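Local coordinates for ectonucleotide pyrophosphatase/phosphodiesterase family member 5 (Mus musculus, PDB 5VEO), which probably hydrolyses phosphodiester or pyrophosphate bonds of nucleotides with the help of zinc, as an ectoenzyme whose nucleotide hydrolysis is restricted, at residues Asp251-Ala256 with Leu322-Tyr327. The protein carries 1 engineered substitution. Sequence-based numbering, arbitrary orientation.
With ZN (zinc ion), chain D; AMP (adenosine monophosphate), chain Q.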
loop_
_atom_site.group_PDB
_atom_site.type_symbol
_atom_site.label_atom_id
_atom_site.label_comp_id
_atom_site.label_asym_id
_atom_site.label_seq_id
_atom_site.Cartn_x
_atom_site.Cartn_y
_atom_site.Cartn_z
ATOM N N ASP A 251 2.752 -16.138 6.482
ATOM C CA ASP A 251 1.681 -15.254 6.035
ATOM C C ASP A 251 0.612 -16.150 5.419
ATOM O O ASP A 251 0.954 -17.150 4.781
ATOM C CB ASP A 251 2.216 -14.230 5.032
ATOM C CG ASP A 251 1.279 -13.048 4.824
ATOM O OD1 ASP A 251 0.375 -12.817 5.675
ATOM O OD2 ASP A 251 1.488 -12.325 3.816
ATOM N N HIS A 252 -0.676 -15.831 5.624
ATOM C CA HIS A 252 -1.741 -16.823 5.348
ATOM C C HIS A 252 -2.400 -16.724 3.968
ATOM O O HIS A 252 -2.349 -17.671 3.177
ATOM C CB HIS A 252 -2.822 -16.759 6.437
ATOM C CG HIS A 252 -2.396 -17.335 7.760
ATOM N ND1 HIS A 252 -3.159 -18.248 8.458
ATOM C CD2 HIS A 252 -1.292 -17.117 8.516
ATOM C CE1 HIS A 252 -2.545 -18.564 9.587
ATOM N NE2 HIS A 252 -1.408 -17.893 9.647
ATOM N N SER A 253 -3.114 -15.641 3.703
ATOM C CA SER A 253 -3.952 -15.563 2.488
ATOM C C SER A 253 -3.923 -14.148 1.954
ATOM O O SER A 253 -3.966 -13.201 2.735
ATOM C CB SER A 253 -5.395 -15.985 2.774
ATOM O OG SER A 253 -6.155 -16.143 1.578
ATOM N N PRO A 254 -3.898 -13.989 0.620
ATOM C CA PRO A 254 -3.959 -14.997 -0.443
ATOM C C PRO A 254 -2.593 -15.435 -0.961
ATOM O O PRO A 254 -2.510 -16.198 -1.933
ATOM C CB PRO A 254 -4.739 -14.281 -1.529
ATOM C CG PRO A 254 -4.266 -12.859 -1.411
ATOM C CD PRO A 254 -4.070 -12.628 0.068
ATOM N N VAL A 255 -1.532 -14.983 -0.313
ATOM C CA VAL A 255 -0.180 -15.410 -0.668
ATOM C C VAL A 255 0.391 -16.106 0.558
ATOM O O VAL A 255 0.855 -15.468 1.508
ATOM C CB VAL A 255 0.687 -14.247 -1.141
ATOM C CG1 VAL A 255 2.097 -14.739 -1.514
ATOM C CG2 VAL A 255 -0.003 -13.570 -2.334
ATOM N N ALA A 256 0.310 -17.426 0.560
ATOM C CA ALA A 256 0.781 -18.223 1.684
ATOM C C ALA A 256 2.298 -18.338 1.604
ATOM O O ALA A 256 2.842 -18.897 0.644
ATOM C CB ALA A 256 0.120 -19.600 1.668
ATOM N N LEU A 322 -14.976 -11.401 3.670
ATOM C CA LEU A 322 -15.704 -11.338 2.408
ATOM C C LEU A 322 -14.993 -10.485 1.366
ATOM O O LEU A 322 -15.269 -10.627 0.170
ATOM C CB LEU A 322 -17.114 -10.803 2.645
ATOM C CG LEU A 322 -18.089 -11.826 3.245
ATOM C CD1 LEU A 322 -19.314 -11.082 3.733
ATOM C CD2 LEU A 322 -18.442 -12.886 2.212
ATOM N N GLY A 323 -14.086 -9.616 1.775
ATOM C CA GLY A 323 -13.214 -8.920 0.847
ATOM C C GLY A 323 -11.759 -9.168 1.199
ATOM O O GLY A 323 -11.386 -9.188 2.382
ATOM N N ASN A 324 -10.928 -9.317 0.176
ATOM C CA ASN A 324 -9.503 -9.341 0.453
ATOM C C ASN A 324 -8.699 -8.866 -0.752
ATOM O O ASN A 324 -9.220 -8.607 -1.848
ATOM C CB ASN A 324 -9.046 -10.734 0.905
ATOM C CG ASN A 324 -7.807 -10.687 1.809
ATOM O OD1 ASN A 324 -7.340 -9.623 2.233
ATOM N ND2 ASN A 324 -7.244 -11.856 2.067
ATOM N N HIS A 325 -7.400 -8.742 -0.511
ATOM C CA HIS A 325 -6.431 -8.263 -1.478
ATOM C C HIS A 325 -5.102 -8.923 -1.132
ATOM O O HIS A 325 -4.987 -9.639 -0.135
ATOM C CB HIS A 325 -6.357 -6.730 -1.439
ATOM C CG HIS A 325 -6.067 -6.203 -0.071
ATOM N ND1 HIS A 325 -4.784 -6.016 0.389
ATOM C CD2 HIS A 325 -6.885 -5.938 0.975
ATOM C CE1 HIS A 325 -4.827 -5.595 1.645
ATOM N NE2 HIS A 325 -6.090 -5.560 2.028
ATOM N N GLY A 326 -4.093 -8.658 -1.944
ATOM C CA GLY A 326 -2.829 -9.366 -1.874
ATOM C C GLY A 326 -2.523 -10.162 -3.117
ATOM O O GLY A 326 -1.363 -10.552 -3.321
ATOM N N TYR A 327 -3.528 -10.359 -3.968
ATOM C CA TYR A 327 -3.431 -11.107 -5.207
ATOM C C TYR A 327 -2.501 -10.431 -6.223
ATOM O O TYR A 327 -2.085 -9.278 -6.083
ATOM C CB TYR A 327 -4.822 -11.260 -5.821
ATOM C CG TYR A 327 -5.830 -11.889 -4.886
ATOM C CD1 TYR A 327 -5.925 -13.268 -4.771
ATOM C CD2 TYR A 327 -6.662 -11.115 -4.101
ATOM C CE1 TYR A 327 -6.839 -13.856 -3.909
ATOM C CE2 TYR A 327 -7.572 -11.691 -3.236
ATOM C CZ TYR A 327 -7.660 -13.056 -3.142
ATOM O OH TYR A 327 -8.562 -13.621 -2.274
HETATM ZN ZN ZN D . -6.742 -4.706 3.786
HETATM P P AMP Q . -3.927 -3.996 4.643
HETATM O O1P AMP Q . -2.782 -4.784 4.082
HETATM O O2P AMP Q . -5.151 -4.882 4.906
HETATM O O3P AMP Q . -4.306 -2.792 3.785
HETATM O "O5'" AMP Q . -3.486 -3.397 6.060
HETATM C "C5'" AMP Q . -4.143 -2.218 6.551
HETATM C "C4'" AMP Q . -4.320 -2.202 8.044
HETATM O "O4'" AMP Q . -3.064 -1.911 8.643
HETATM C "C3'" AMP Q . -5.265 -1.100 8.528
HETATM O "O3'" AMP Q . -6.491 -1.652 8.955
HETATM C "C2'" AMP Q . -4.539 -0.449 9.710
HETATM O "O2'" AMP Q . -5.290 -0.355 10.890
HETATM C "C1'" AMP Q . -3.317 -1.325 9.895
HETATM N N9 AMP Q . -2.142 -0.585 10.300
HETATM C C8 AMP Q . -1.487 0.362 9.607
HETATM N N7 AMP Q . -0.421 0.797 10.323
HETATM C C5 AMP Q . -0.423 0.088 11.483
HETATM C C6 AMP Q . 0.416 0.020 12.696
HETATM N N6 AMP Q . 1.491 0.820 12.812
HETATM N N1 AMP Q . 0.079 -0.849 13.665
HETATM C C2 AMP Q . -0.988 -1.664 13.576
HETATM N N3 AMP Q . -1.799 -1.675 12.506
HETATM C C4 AMP Q . -1.558 -0.815 11.464
HETATM O O HOH W 1 -7.906 -14.231 0.630
HETATM O O HOH W 2 -5.422 -11.795 4.601
#
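P254 turns its CB-CG edge down onto one face of the Y327 ring in a CH-pi contact, behind a zinc-binding histidine of this alkaline-phosphatase-like fold. CG stands over the centre, 3.6 Å from the Y327 ring centroid and 6° off the ring normal, while CB sits over the CE1 side of the ring, 3.2 Å from Y327 CE1. A cis peptide bond joins S253 to P254, at the turn leading into strand 255-260. The Y327 CG lies anti to its carbonyl carbon (chi1 -55°), which swings the ring back across the proline. CD of P254 packs against the backbone instead, 3.1 Å from H325 O, which accepts a hydrogen bond from K57 NZ. G326 follows with phi 116°; a CB there would run into that same CD, and V255 CG2 rests on G326 O. No direct hydrogen bond links the two segments; two waters do. One accepts a hydrogen bond from N324 ND2 and donates one to Y327 OH while bonding S253 OG, which is also hydrogen-bonded to I312 N; the second joins N324 ND2 to S253 O. Y327 OH also bonds W310 O, so a leucine in its place would probably leave that carbonyl and the first water each short of a partner and strip P254 of its aromatic face. H325 sets off away from segment 251-256, and its ring reaches the zinc beside the AMP phosphate. Its ND1 bonds T56 O, and D177 and H181 share its zinc. The metal is bound by H325 NE2 at 2.1 Å and by AMP O2P at 1.9 Å.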